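Local coordinates for protein intracellular growth locus, subunit C (Francisella tularensis subsp. tularensis, PDB 2QWU) that is encoded in the Francisella pathogenicity island and probably serves host-cell invasion and intracellular growth as an Hcp-like tube component of a type VI secretion system, at residues I18-D23 / I139-S144; C34-D39 / A71-M76; S88-V93 / I177-G182; D117-L122 / N145-P150. The protein carries 2 engineered substitutions. All coordinates share one frame; numbering follows the deposited sequence.

Interaction 1 (I18-D23 / I139-S144); sequences IHVRTD and IMIDLS
Val-20 fits between two side chains of the loop 139-144 and touches each with a different methyl. Its CG1 lies 3.7 Å from CE of Met-140, a selenomethionine here, and 4.0 Å from SE of the same residue. The bend at chi3 of Met-140 (-61°) turns CE toward the valine. The other methyl, CG2, is 3.9 Å from CD1 of Ile-141, the two side chains running alongside each other with opposite headings. That CD1 is shared: CG2 of Ile-18 meets it at 4.0 Å. Branched and flexible aliphatic groups suit this buried place, because they can fill the irregular space between a strand and a loop whose backbones do not pair.

The strand 18-21 spends its backbone bonds on strand 71-79 of the large antiparallel sheet, and Met-140 and Asp-142 bond through their backbones to Cys-193 and Pro-191. The contact therefore packs a loop against one face of a sheet strand.

No polar bond crosses the contact. Within the loop, Asp-142 OD1 accepts Ser-144 N at 3.0 Å in an Asx turn and also takes Ser-144 OG at 2.7 Å, on its syn lone pair, so that one carboxylate oxygen grips both groups of the serine; Ser-144 OG has a further partner in Ser-125 N. At the end of the other segment Thr-22 OG1 donates to Asp-23 O from above the carbonyl plane, 2.9 Å away.

Interaction 2 (C34-D39 / A71-M76); sequences CRMFID and ASVIRM. Engineered in segment 34-39: Met-36 (natural residue Leu). Engineered in segment 71-76: Met-76 (natural residue Leu).
Phe-37 and Ile-38 pair with Ser-72 and Ala-71 in a short antiparallel bridge of the large antiparallel sheet, joining strand 37-43 to strand 71-79. Tight packing runs from Ile-38 and Ala-71 through to Met-36 and Val-73. Ile-38 N donates to Ala-71 O at 2.9 Å in a nearly straight bond, and CG1 of Ile-38 comes within 4.0 Å of Ala-71 CB. It gets there because chi1 of 52° sets CG1 between the backbone N and the carbonyl carbon, over a neighbour small enough to admit it. Met-36, an engineered residue present as selenomethionine, lays its CB 4.0 Å from Val-73 CB, and Val-73 N reaches Met-36 O at 3.0 Å from well above the carbonyl plane. Val-73 also packs on Leu-91 of the next strand. On the other face Phe-37 gives only its CB, 3.4 Å from Ala-71 O, while its ring leads away. Ser-72 turns its hydroxyl to Tyr-175.

The looser side is the edge past Met-36 and Val-73. Beyond it, Ile-74 and Arg-75 both face Thr-90 in a classic beta bulge. In place of a further direct bond between the strands, a water accepts from Met-36 N at 3.0 Å and donates to Val-73 O at 2.9 Å.

Interaction 3 (S88-V93 / I177-G182); sequences SITLGV and IISIDG
An antiparallel ladder runs from Ile-89 to Gly-92 against Ile-180 to Ile-177, holding strand 86-96 to strand 173-184; the axes of the segments 88-93 and 177-181 approach to 4.6 Å, their directions 163° apart. Ile-89 and Ile-180 exchange two backbone bonds as a hydrogen-bonded pair, and Leu-91 and Ile-178 do the same, the shortest being Ile-178 N to Leu-91 O at 2.7 Å. Thr-90 with Ser-179 and Gly-92 with Ile-177 are the non-hydrogen-bonded pairs between and beyond them.

The two faces of this part of the curled sheet differ in chemistry. On the buried one, beta-branched and leucine side chains pack: Ile-89 CG2 lies alongside Ile-180 CD1 at 3.9 Å, both chains pointing the same way. Val-93 meets Ile-178 at about a right angle, its CG2 3.7 Å from Ile-178 CD1. Leu-41 of strand 37-43 packs on Leu-91 and Val-93 on this face.

The other face is more mixed: Thr-90 and Ser-179 tolerate water, and Ile-177 adds an apolar side chain. There Thr-90 CG2, trans to the backbone N, is pressed against Ile-177 CG2 at 3.5 Å, closer than usual for two carbons. The Asp-181 carboxylate, its CG anti to the residue's own carbonyl carbon, brings OD1 to 3.2 Å from Ser-88 CB, a close carbon-oxygen approach.

Interaction 4 (D117-L122 / N145-P150); sequences DMKIKL and NLELYP
Lys-119 runs its aliphatic chain across the carboxylate of Glu-147. Starting at the root, CB of Lys-119 lies 3.9 Å from CD of Glu-147, and CG keeps beside the same carbon. A bend at chi2 (-53°) then turns the chain, so that CD comes 3.8 Å from CB of Tyr-149. CE passes OE1 of Glu-147 at 3.6 Å. The tip, NZ, approaches the Tyr-149 ring obliquely, 3.7 Å from CD2, and bonds to Thr-116 O, outside the two segments, and to a water. A long flexible residue suits this route, since its methylenes pack while its ammonium stays near solvent.

Beneath these side chains the backbones form an antiparallel pair, strand 120-122 with strand 147-150. Ile-120 and Leu-148 trade two hydrogen bonds; Ile-120 packs on Ile-180 and Leu-148 on Leu-183. Leu-122 N-H points almost straight at Leu-146 O. Pro-150 lies against Met-118, whose carbonyl O is buried without a polar partner in the model.

Lys-121, on the Glu-147 face, bends back and puts NZ 2.7 Å from Asn-145 O. Glu-147 thus stands between two lysines, yet its OE1 is 4.2 Å from Lys-119 NZ, beyond a salt bridge. The water on that NZ also bonds to OE1, and another joins Lys-121 NZ to OE2, which suggests that the attraction is partly relayed, and probably screened, by water.

Overall arrangement
All four contacts reach the same large antiparallel sheet, whose inner side chains meet at several points; the contacts appear to be structural. Interactions 1 and 2 lie closest, centres about 7 Å apart, joined where Thr-22 N probably bonds to Ile-74 O and where Leu-143 meets Met-36 and Met-76. Interaction 3 follows across the sheet, about 10 Å from interaction 2, through Thr-90. Interaction 4 is about 12 Å from interaction 3, and Ile-180 CD1 touches Ile-120 CD1 at 3.5 Å. Leu-122 ties the ends together, packing on Leu-143 of interaction 1 and Ile-38 of interaction 2, although the centres of interactions 1 and 4 are about 17 Å apart.

Interaction 1 (I18-D23 / I139-S144)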
loop_
_atom_site.group_PDB
_atom_site.type_symbol
_atom_site.label_atom_id
_atom_site.label_comp_id
_atom_site.label_asym_id
_atom_site.label_seq_id
_atom_site.Cartn_x
_atom_site.Cartn_y
_atom_site.Cartn_z
ATOM N N ILE A 18 3.657 -5.772 -12.141
ATOM C CA ILE A 18 4.607 -5.282 -11.149
ATOM C C ILE A 18 4.047 -5.816 -9.851
ATOM O O ILE A 18 2.805 -5.755 -9.598
ATOM C CB ILE A 18 4.635 -3.719 -11.128
ATOM C CG1 ILE A 18 5.221 -3.199 -12.450
ATOM C CG2 ILE A 18 5.473 -3.211 -9.967
ATOM C CD1 ILE A 18 5.300 -1.706 -12.496
ATOM N N HIS A 19 4.929 -6.355 -9.032
ATOM C CA HIS A 19 4.507 -6.951 -7.797
ATOM C C HIS A 19 5.475 -6.551 -6.694
ATOM O O HIS A 19 6.692 -6.613 -6.871
ATOM C CB HIS A 19 4.499 -8.494 -7.936
ATOM C CG HIS A 19 3.954 -9.211 -6.738
ATOM N ND1 HIS A 19 4.758 -9.822 -5.809
ATOM C CD2 HIS A 19 2.676 -9.461 -6.364
ATOM C CE1 HIS A 19 4.003 -10.439 -4.910
ATOM N NE2 HIS A 19 2.741 -10.240 -5.223
ATOM N N VAL A 20 4.932 -6.118 -5.573
ATOM C CA VAL A 20 5.782 -5.785 -4.437
ATOM C C VAL A 20 5.238 -6.520 -3.234
ATOM O O VAL A 20 4.012 -6.653 -3.034
ATOM C CB VAL A 20 5.831 -4.255 -4.103
ATOM C CG1 VAL A 20 6.521 -4.075 -2.728
ATOM C CG2 VAL A 20 6.621 -3.480 -5.187
ATOM N N ARG A 21 6.132 -6.989 -2.393
ATOM C CA ARG A 21 5.708 -7.688 -1.219
ATOM C C ARG A 21 6.766 -7.501 -0.153
ATOM O O ARG A 21 7.983 -7.613 -0.441
ATOM C CB ARG A 21 5.561 -9.149 -1.561
ATOM C CG ARG A 21 5.467 -10.095 -0.393
ATOM C CD ARG A 21 6.096 -11.365 -0.870
ATOM N NE ARG A 21 5.442 -11.781 -2.098
ATOM C CZ ARG A 21 4.495 -12.707 -2.131
ATOM N NH1 ARG A 21 4.129 -13.298 -0.994
ATOM N NH2 ARG A 21 3.897 -13.014 -3.277
ATOM N N THR A 22 6.321 -7.218 1.060
ATOM C CA THR A 22 7.230 -7.037 2.169
ATOM C C THR A 22 6.773 -7.965 3.286
ATOM O O THR A 22 5.707 -8.590 3.196
ATOM C CB THR A 22 7.169 -5.565 2.738
ATOM O OG1 THR A 22 5.964 -5.389 3.510
ATOM C CG2 THR A 22 7.169 -4.554 1.584
ATOM N N ASP A 23 7.578 -8.071 4.340
ATOM C CA ASP A 23 7.154 -8.837 5.521
ATOM C C ASP A 23 5.945 -8.065 6.148
ATOM O O ASP A 23 5.882 -6.840 6.076
ATOM C CB ASP A 23 8.312 -8.917 6.503
ATOM C CG ASP A 23 9.350 -9.936 6.079
ATOM O OD1 ASP A 23 9.024 -10.785 5.195
ATOM O OD2 ASP A 23 10.487 -9.899 6.623
ATOM N N ILE A 139 12.970 4.301 -3.526
ATOM C CA ILE A 139 11.610 3.764 -3.499
ATOM C C ILE A 139 11.562 2.471 -4.295
ATOM O O ILE A 139 12.537 2.130 -4.988
ATOM C CB ILE A 139 10.589 4.701 -4.217
ATOM C CG1 ILE A 139 10.906 4.838 -5.728
ATOM C CG2 ILE A 139 10.551 6.103 -3.507
ATOM C CD1 ILE A 139 9.806 5.608 -6.531
HETATM N N MSE A 140 10.466 1.737 -4.113
HETATM C CA MSE A 140 10.159 0.602 -5.004
HETATM C C MSE A 140 9.084 1.226 -5.918
HETATM O O MSE A 140 9.251 1.294 -7.107
HETATM C CB MSE A 140 9.618 -0.613 -4.253
HETATM C CG MSE A 140 10.809 -1.357 -3.543
HETATM SE SE MSE A 140 10.290 -2.847 -2.512
HETATM C CE MSE A 140 9.201 -2.039 -1.283
ATOM N N ILE A 141 7.998 1.722 -5.322
ATOM C CA ILE A 141 6.928 2.393 -6.073
ATOM C C ILE A 141 6.478 3.619 -5.228
ATOM O O ILE A 141 6.276 3.502 -4.020
ATOM C CB ILE A 141 5.665 1.547 -6.180
ATOM C CG1 ILE A 141 5.953 0.207 -6.813
ATOM C CG2 ILE A 141 4.629 2.343 -6.978
ATOM C CD1 ILE A 141 4.661 -0.641 -6.951
ATOM N N ASP A 142 6.269 4.759 -5.880
ATOM C CA ASP A 142 5.748 5.952 -5.165
ATOM C C ASP A 142 4.214 5.920 -5.289
ATOM O O ASP A 142 3.639 6.213 -6.346
ATOM C CB ASP A 142 6.310 7.264 -5.797
ATOM C CG ASP A 142 5.954 8.497 -4.993
ATOM O OD1 ASP A 142 5.061 8.388 -4.125
ATOM O OD2 ASP A 142 6.564 9.593 -5.218
ATOM N N LEU A 143 3.545 5.544 -4.206
ATOM C CA LEU A 143 2.094 5.415 -4.215
ATOM C C LEU A 143 1.393 6.711 -3.760
ATOM O O LEU A 143 0.190 6.737 -3.617
ATOM C CB LEU A 143 1.683 4.287 -3.235
ATOM C CG LEU A 143 2.184 2.906 -3.697
ATOM C CD1 LEU A 143 1.857 1.869 -2.585
ATOM C CD2 LEU A 143 1.557 2.520 -5.042
ATOM N N SER A 144 2.157 7.761 -3.512
ATOM C CA SER A 144 1.548 8.968 -2.963
ATOM C C SER A 144 0.347 9.462 -3.712
ATOM O O SER A 144 0.393 9.635 -4.925
ATOM C CB SER A 144 2.588 10.119 -2.827
ATOM O OG SER A 144 3.743 9.689 -2.116
#

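Interaction 2 (C34-D39 / A71-M76)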
loop_
_atom_site.group_PDB
_atom_site.type_symbol
_atom_site.label_atom_id
_atom_site.label_comp_id
_atom_site.label_asym_id
_atom_site.label_seq_id
_atom_site.Cartn_x
_atom_site.Cartn_y
_atom_site.Cartn_z
ATOM N N CYS A 34 13.027 -4.311 2.927
ATOM C CA CYS A 34 12.113 -3.325 2.365
ATOM C C CYS A 34 10.840 -3.135 3.196
ATOM O O CYS A 34 10.375 -4.019 3.939
ATOM C CB CYS A 34 11.772 -3.670 0.933
ATOM S SG CYS A 34 10.806 -5.201 0.816
ATOM N N ARG A 35 10.329 -1.906 3.155
ATOM C CA ARG A 35 9.091 -1.620 3.874
ATOM C C ARG A 35 8.407 -0.422 3.181
ATOM O O ARG A 35 9.062 0.491 2.654
ATOM C CB ARG A 35 9.326 -1.340 5.375
ATOM C CG ARG A 35 9.842 0.134 5.762
ATOM C CD ARG A 35 11.191 0.430 5.226
ATOM N NE ARG A 35 12.231 -0.498 5.662
ATOM C CZ ARG A 35 12.856 -0.519 6.854
ATOM N NH1 ARG A 35 12.578 0.346 7.844
ATOM N NH2 ARG A 35 13.830 -1.418 7.070
HETATM N N MSE A 36 7.078 -0.456 3.178
HETATM C CA MSE A 36 6.274 0.604 2.565
HETATM C C MSE A 36 5.160 0.980 3.499
HETATM O O MSE A 36 4.567 0.140 4.140
HETATM C CB MSE A 36 5.671 0.117 1.228
HETATM C CG MSE A 36 6.653 0.025 0.105
HETATM SE SE MSE A 36 5.718 -0.517 -1.489
HETATM C CE MSE A 36 4.752 0.861 -1.603
ATOM N N PHE A 37 4.921 2.285 3.654
ATOM C CA PHE A 37 3.828 2.704 4.456
ATOM C C PHE A 37 3.365 4.089 3.990
ATOM O O PHE A 37 4.091 4.798 3.261
ATOM C CB PHE A 37 4.208 2.652 5.944
ATOM C CG PHE A 37 5.428 3.520 6.320
ATOM C CD1 PHE A 37 5.267 4.878 6.582
ATOM C CD2 PHE A 37 6.704 2.948 6.435
ATOM C CE1 PHE A 37 6.393 5.690 6.979
ATOM C CE2 PHE A 37 7.837 3.729 6.840
ATOM C CZ PHE A 37 7.650 5.128 7.113
ATOM N N ILE A 38 2.136 4.427 4.371
ATOM C CA ILE A 38 1.556 5.695 3.934
ATOM C C ILE A 38 1.071 6.535 5.109
ATOM O O ILE A 38 0.570 6.013 6.099
ATOM C CB ILE A 38 0.412 5.441 2.937
ATOM C CG1 ILE A 38 -0.596 4.429 3.534
ATOM C CG2 ILE A 38 0.984 4.928 1.594
ATOM C CD1 ILE A 38 -1.838 4.178 2.643
ATOM N N ASP A 39 1.167 7.861 4.987
ATOM C CA ASP A 39 0.838 8.721 6.131
ATOM C C ASP A 39 -0.635 9.029 6.320
ATOM O O ASP A 39 -1.025 9.633 7.350
ATOM C CB ASP A 39 1.704 10.017 6.116
ATOM C CG ASP A 39 1.364 10.944 4.980
ATOM O OD1 ASP A 39 0.436 10.636 4.207
ATOM O OD2 ASP A 39 2.032 12.037 4.862
ATOM N N ALA A 71 -1.233 3.419 7.632
ATOM C CA ALA A 71 -1.275 2.033 7.133
ATOM C C ALA A 71 0.047 1.642 6.552
ATOM O O ALA A 71 0.807 2.509 6.106
ATOM C CB ALA A 71 -2.324 1.885 6.023
ATOM N N SER A 72 0.345 0.338 6.572
ATOM C CA SER A 72 1.524 -0.155 5.898
ATOM C C SER A 72 0.965 -0.742 4.586
ATOM O O SER A 72 -0.252 -1.052 4.485
ATOM C CB SER A 72 2.182 -1.296 6.677
ATOM O OG SER A 72 1.238 -2.368 6.794
ATOM N N VAL A 73 1.818 -0.796 3.567
ATOM C CA VAL A 73 1.429 -1.487 2.321
ATOM C C VAL A 73 2.293 -2.751 2.336
ATOM O O VAL A 73 3.526 -2.662 2.250
ATOM C CB VAL A 73 1.729 -0.666 1.066
ATOM C CG1 VAL A 73 1.325 -1.465 -0.149
ATOM C CG2 VAL A 73 0.941 0.633 1.114
ATOM N N ILE A 74 1.645 -3.902 2.498
ATOM C CA ILE A 74 2.323 -5.208 2.617
ATOM C C ILE A 74 2.506 -5.906 1.274
ATOM O O ILE A 74 3.525 -6.580 1.056
ATOM C CB ILE A 74 1.514 -6.133 3.585
ATOM C CG1 ILE A 74 1.525 -5.526 4.995
ATOM C CG2 ILE A 74 2.088 -7.498 3.674
ATOM C CD1 ILE A 74 0.352 -6.049 5.864
ATOM N N ARG A 75 1.515 -5.757 0.393
ATOM C CA ARG A 75 1.614 -6.342 -0.934
ATOM C C ARG A 75 0.836 -5.516 -1.891
ATOM O O ARG A 75 -0.183 -4.884 -1.532
ATOM C CB ARG A 75 1.023 -7.745 -0.974
ATOM C CG ARG A 75 1.414 -8.559 0.167
ATOM C CD ARG A 75 0.608 -9.862 0.206
ATOM N NE ARG A 75 0.836 -10.709 -0.958
ATOM C CZ ARG A 75 1.352 -11.946 -0.894
ATOM N NH1 ARG A 75 1.720 -12.495 0.267
ATOM N NH2 ARG A 75 1.451 -12.659 -2.003
HETATM N N MSE A 76 1.338 -5.491 -3.114
HETATM C CA MSE A 76 0.611 -4.797 -4.136
HETATM C C MSE A 76 0.924 -5.447 -5.452
HETATM O O MSE A 76 2.060 -5.846 -5.679
HETATM C CB MSE A 76 0.985 -3.324 -4.218
HETATM C CG MSE A 76 0.002 -2.585 -5.044
HETATM SE SE MSE A 76 0.284 -0.784 -4.867
HETATM C CE MSE A 76 -1.072 -0.246 -5.929
HETATM O O HOH W 1 5.563 -2.828 4.348
#

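Interaction 3 (S88-V93 / I177-G182)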
loop_
_atom_site.group_PDB
_atom_site.type_symbol
_atom_site.label_atom_id
_atom_site.label_comp_id
_atom_site.label_asym_id
_atom_site.label_seq_id
_atom_site.Cartn_x
_atom_site.Cartn_y
_atom_site.Cartn_z
ATOM N N SER A 88 -4.463 -5.288 -7.032
ATOM C CA SER A 88 -4.827 -5.871 -5.736
ATOM C C SER A 88 -3.849 -5.240 -4.749
ATOM O O SER A 88 -2.737 -4.880 -5.110
ATOM C CB SER A 88 -4.742 -7.421 -5.730
ATOM O OG SER A 88 -3.440 -7.858 -6.017
ATOM N N ILE A 89 -4.290 -5.051 -3.513
ATOM C CA ILE A 89 -3.431 -4.452 -2.497
ATOM C C ILE A 89 -3.732 -5.037 -1.143
ATOM O O ILE A 89 -4.861 -5.419 -0.845
ATOM C CB ILE A 89 -3.598 -2.870 -2.505
ATOM C CG1 ILE A 89 -2.520 -2.219 -1.621
ATOM C CG2 ILE A 89 -5.003 -2.447 -1.947
ATOM C CD1 ILE A 89 -2.535 -0.685 -1.815
ATOM N N THR A 90 -2.709 -5.118 -0.308
ATOM C CA THR A 90 -2.849 -5.619 1.061
ATOM C C THR A 90 -2.261 -4.561 1.990
ATOM O O THR A 90 -1.115 -4.155 1.806
ATOM C CB THR A 90 -2.095 -6.952 1.248
ATOM O OG1 THR A 90 -2.697 -7.937 0.376
ATOM C CG2 THR A 90 -2.294 -7.461 2.663
ATOM N N LEU A 91 -3.106 -4.068 2.913
ATOM C CA LEU A 91 -2.705 -3.007 3.834
ATOM C C LEU A 91 -2.750 -3.487 5.277
ATOM O O LEU A 91 -3.589 -4.298 5.617
ATOM C CB LEU A 91 -3.687 -1.809 3.672
ATOM C CG LEU A 91 -3.805 -1.208 2.268
ATOM C CD1 LEU A 91 -5.128 -0.533 2.074
ATOM C CD2 LEU A 91 -2.701 -0.220 2.110
ATOM N N GLY A 92 -1.846 -2.981 6.115
ATOM C CA GLY A 92 -1.847 -3.327 7.523
ATOM C C GLY A 92 -2.301 -2.074 8.280
ATOM O O GLY A 92 -1.751 -1.010 8.046
ATOM N N VAL A 93 -3.330 -2.188 9.135
ATOM C CA VAL A 93 -3.783 -1.043 9.904
ATOM C C VAL A 93 -3.898 -1.419 11.372
ATOM O O VAL A 93 -4.021 -2.593 11.726
ATOM C CB VAL A 93 -5.141 -0.491 9.387
ATOM C CG1 VAL A 93 -4.994 -0.076 7.907
ATOM C CG2 VAL A 93 -6.246 -1.594 9.507
ATOM N N ILE A 177 -5.106 -7.056 8.795
ATOM C CA ILE A 177 -4.642 -7.075 7.430
ATOM C C ILE A 177 -5.842 -6.923 6.501
ATOM O O ILE A 177 -6.778 -7.714 6.567
ATOM C CB ILE A 177 -3.875 -8.383 7.177
ATOM C CG1 ILE A 177 -2.667 -8.383 8.124
ATOM C CG2 ILE A 177 -3.538 -8.507 5.711
ATOM C CD1 ILE A 177 -1.552 -9.399 7.822
ATOM N N ILE A 178 -5.824 -5.891 5.655
ATOM C CA ILE A 178 -6.927 -5.607 4.726
ATOM C C ILE A 178 -6.460 -6.004 3.346
ATOM O O ILE A 178 -5.501 -5.431 2.804
ATOM C CB ILE A 178 -7.293 -4.069 4.721
ATOM C CG1 ILE A 178 -7.655 -3.633 6.135
ATOM C CG2 ILE A 178 -8.333 -3.773 3.716
ATOM C CD1 ILE A 178 -7.892 -2.072 6.179
ATOM N N SER A 179 -7.117 -7.016 2.782
ATOM C CA SER A 179 -6.757 -7.528 1.436
ATOM C C SER A 179 -7.844 -7.153 0.492
ATOM O O SER A 179 -8.977 -7.535 0.698
ATOM C CB SER A 179 -6.621 -9.075 1.419
ATOM O OG SER A 179 -5.673 -9.504 2.384
ATOM N N ILE A 180 -7.494 -6.417 -0.559
ATOM C CA ILE A 180 -8.497 -5.928 -1.503
ATOM C C ILE A 180 -8.108 -6.359 -2.899
ATOM O O ILE A 180 -6.938 -6.244 -3.293
ATOM C CB ILE A 180 -8.567 -4.375 -1.494
ATOM C CG1 ILE A 180 -8.506 -3.882 -0.046
ATOM C CG2 ILE A 180 -9.870 -3.926 -2.200
ATOM C CD1 ILE A 180 -8.365 -2.354 0.052
ATOM N N ASP A 181 -9.084 -6.866 -3.664
ATOM C CA ASP A 181 -8.800 -7.320 -5.033
ATOM C C ASP A 181 -9.844 -6.680 -5.952
ATOM O O ASP A 181 -10.860 -6.192 -5.492
ATOM C CB ASP A 181 -8.944 -8.861 -5.156
ATOM C CG ASP A 181 -7.950 -9.640 -4.286
ATOM O OD1 ASP A 181 -6.713 -9.660 -4.584
ATOM O OD2 ASP A 181 -8.417 -10.250 -3.286
ATOM N N GLY A 182 -9.549 -6.664 -7.246
ATOM C CA GLY A 182 -10.454 -6.120 -8.256
ATOM C C GLY A 182 -10.571 -4.603 -8.292
ATOM O O GLY A 182 -11.670 -4.051 -8.482
#

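Interaction 4 (D117-L122 / N145-P150)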
loop_
_atom_site.group_PDB
_atom_site.type_symbol
_atom_site.label_atom_id
_atom_site.label_comp_id
_atom_site.label_asym_id
_atom_site.label_seq_id
_atom_site.Cartn_x
_atom_site.Cartn_y
_atom_site.Cartn_z
ATOM N N ASP A 117 -17.902 4.430 -6.973
ATOM C CA ASP A 117 -17.815 5.534 -6.025
ATOM C C ASP A 117 -17.072 5.140 -4.757
ATOM O O ASP A 117 -16.849 6.005 -3.899
ATOM C CB ASP A 117 -19.212 6.001 -5.593
ATOM C CG ASP A 117 -19.936 6.813 -6.667
ATOM O OD1 ASP A 117 -19.250 7.485 -7.487
ATOM O OD2 ASP A 117 -21.201 6.792 -6.656
HETATM N N MSE A 118 -16.731 3.858 -4.593
HETATM C CA MSE A 118 -16.035 3.447 -3.373
HETATM C C MSE A 118 -14.528 3.727 -3.602
HETATM O O MSE A 118 -13.820 2.935 -4.239
HETATM C CB MSE A 118 -16.295 1.954 -3.083
HETATM C CG MSE A 118 -16.062 1.503 -1.598
HETATM SE SE MSE A 118 -14.243 1.530 -1.036
HETATM C CE MSE A 118 -13.670 0.243 -2.090
ATOM N N LYS A 119 -14.044 4.839 -3.051
ATOM C CA LYS A 119 -12.632 5.210 -3.248
ATOM C C LYS A 119 -11.709 4.849 -2.106
ATOM O O LYS A 119 -12.087 4.936 -0.923
ATOM C CB LYS A 119 -12.492 6.722 -3.472
ATOM C CG LYS A 119 -13.396 7.310 -4.554
ATOM C CD LYS A 119 -13.282 6.606 -5.879
ATOM C CE LYS A 119 -13.915 7.451 -6.993
ATOM N NZ LYS A 119 -13.825 6.735 -8.315
ATOM N N ILE A 120 -10.483 4.461 -2.454
ATOM C CA ILE A 120 -9.472 4.153 -1.461
ATOM C C ILE A 120 -8.405 5.147 -1.854
ATOM O O ILE A 120 -7.906 5.128 -2.989
ATOM C CB ILE A 120 -9.013 2.723 -1.589
ATOM C CG1 ILE A 120 -10.236 1.843 -1.287
ATOM C CG2 ILE A 120 -7.816 2.445 -0.645
ATOM C CD1 ILE A 120 -9.974 0.411 -1.280
ATOM N N LYS A 121 -8.109 6.076 -0.946
ATOM C CA LYS A 121 -7.171 7.134 -1.280
ATOM C C LYS A 121 -5.948 7.016 -0.379
ATOM O O LYS A 121 -6.055 7.069 0.871
ATOM C CB LYS A 121 -7.834 8.504 -1.085
ATOM C CG LYS A 121 -6.900 9.699 -1.317
ATOM C CD LYS A 121 -6.658 9.959 -2.777
ATOM C CE LYS A 121 -5.974 11.347 -3.035
ATOM N NZ LYS A 121 -5.694 11.553 -4.497
ATOM N N LEU A 122 -4.797 6.814 -1.013
ATOM C CA LEU A 122 -3.571 6.628 -0.250
ATOM C C LEU A 122 -2.885 7.975 -0.064
ATOM O O LEU A 122 -2.916 8.808 -0.988
ATOM C CB LEU A 122 -2.607 5.712 -1.014
ATOM C CG LEU A 122 -3.151 4.399 -1.580
ATOM C CD1 LEU A 122 -1.979 3.526 -2.124
ATOM C CD2 LEU A 122 -3.900 3.671 -0.490
ATOM N N ASN A 145 -0.731 9.694 -2.956
ATOM C CA ASN A 145 -1.968 10.205 -3.482
ATOM C C ASN A 145 -2.728 9.350 -4.436
ATOM O O ASN A 145 -3.675 9.833 -5.035
ATOM C CB ASN A 145 -1.731 11.591 -4.089
ATOM C CG ASN A 145 -1.362 12.608 -3.010
ATOM O OD1 ASN A 145 -1.867 12.520 -1.888
ATOM N ND2 ASN A 145 -0.493 13.558 -3.334
ATOM N N LEU A 146 -2.358 8.073 -4.561
ATOM C CA LEU A 146 -3.048 7.241 -5.507
ATOM C C LEU A 146 -4.481 6.990 -5.057
ATOM O O LEU A 146 -4.704 6.713 -3.880
ATOM C CB LEU A 146 -2.275 5.926 -5.670
ATOM C CG LEU A 146 -2.834 4.895 -6.650
ATOM C CD1 LEU A 146 -2.622 5.342 -8.104
ATOM C CD2 LEU A 146 -2.023 3.560 -6.426
ATOM N N GLU A 147 -5.446 7.080 -5.990
ATOM C CA GLU A 147 -6.838 6.798 -5.695
ATOM C C GLU A 147 -7.246 5.542 -6.467
ATOM O O GLU A 147 -7.119 5.460 -7.705
ATOM C CB GLU A 147 -7.778 7.926 -6.110
ATOM C CG GLU A 147 -9.225 7.651 -5.670
ATOM C CD GLU A 147 -10.105 8.905 -5.734
ATOM O OE1 GLU A 147 -10.741 9.122 -6.778
ATOM O OE2 GLU A 147 -10.137 9.689 -4.747
ATOM N N LEU A 148 -7.700 4.558 -5.718
ATOM C CA LEU A 148 -8.131 3.288 -6.310
ATOM C C LEU A 148 -9.649 3.136 -6.141
ATOM O O LEU A 148 -10.252 3.678 -5.210
ATOM C CB LEU A 148 -7.465 2.117 -5.581
ATOM C CG LEU A 148 -5.910 2.138 -5.478
ATOM C CD1 LEU A 148 -5.423 1.054 -4.413
ATOM C CD2 LEU A 148 -5.307 1.797 -6.811
ATOM N N TYR A 149 -10.269 2.368 -7.028
ATOM C CA TYR A 149 -11.720 2.176 -6.918
ATOM C C TYR A 149 -12.026 0.824 -7.545
ATOM O O TYR A 149 -11.217 0.276 -8.270
ATOM C CB TYR A 149 -12.470 3.349 -7.614
ATOM C CG TYR A 149 -12.247 3.468 -9.099
ATOM C CD1 TYR A 149 -13.001 2.723 -9.974
ATOM C CD2 TYR A 149 -11.303 4.350 -9.614
ATOM C CE1 TYR A 149 -12.822 2.845 -11.365
ATOM C CE2 TYR A 149 -11.097 4.480 -10.970
ATOM C CZ TYR A 149 -11.866 3.734 -11.841
ATOM O OH TYR A 149 -11.688 3.880 -13.201
ATOM N N PRO A 150 -13.214 0.273 -7.283
ATOM C CA PRO A 150 -13.553 -1.044 -7.844
ATOM C C PRO A 150 -13.785 -1.043 -9.332
ATOM O O PRO A 150 -14.383 -0.111 -9.860
ATOM C CB PRO A 150 -14.860 -1.414 -7.129
ATOM C CG PRO A 150 -14.844 -0.563 -5.877
ATOM C CD PRO A 150 -14.252 0.732 -6.336
HETATM O O HOH W 2 -11.094 7.685 -8.962
HETATM O O HOH W 3 -8.263 12.064 -5.242
#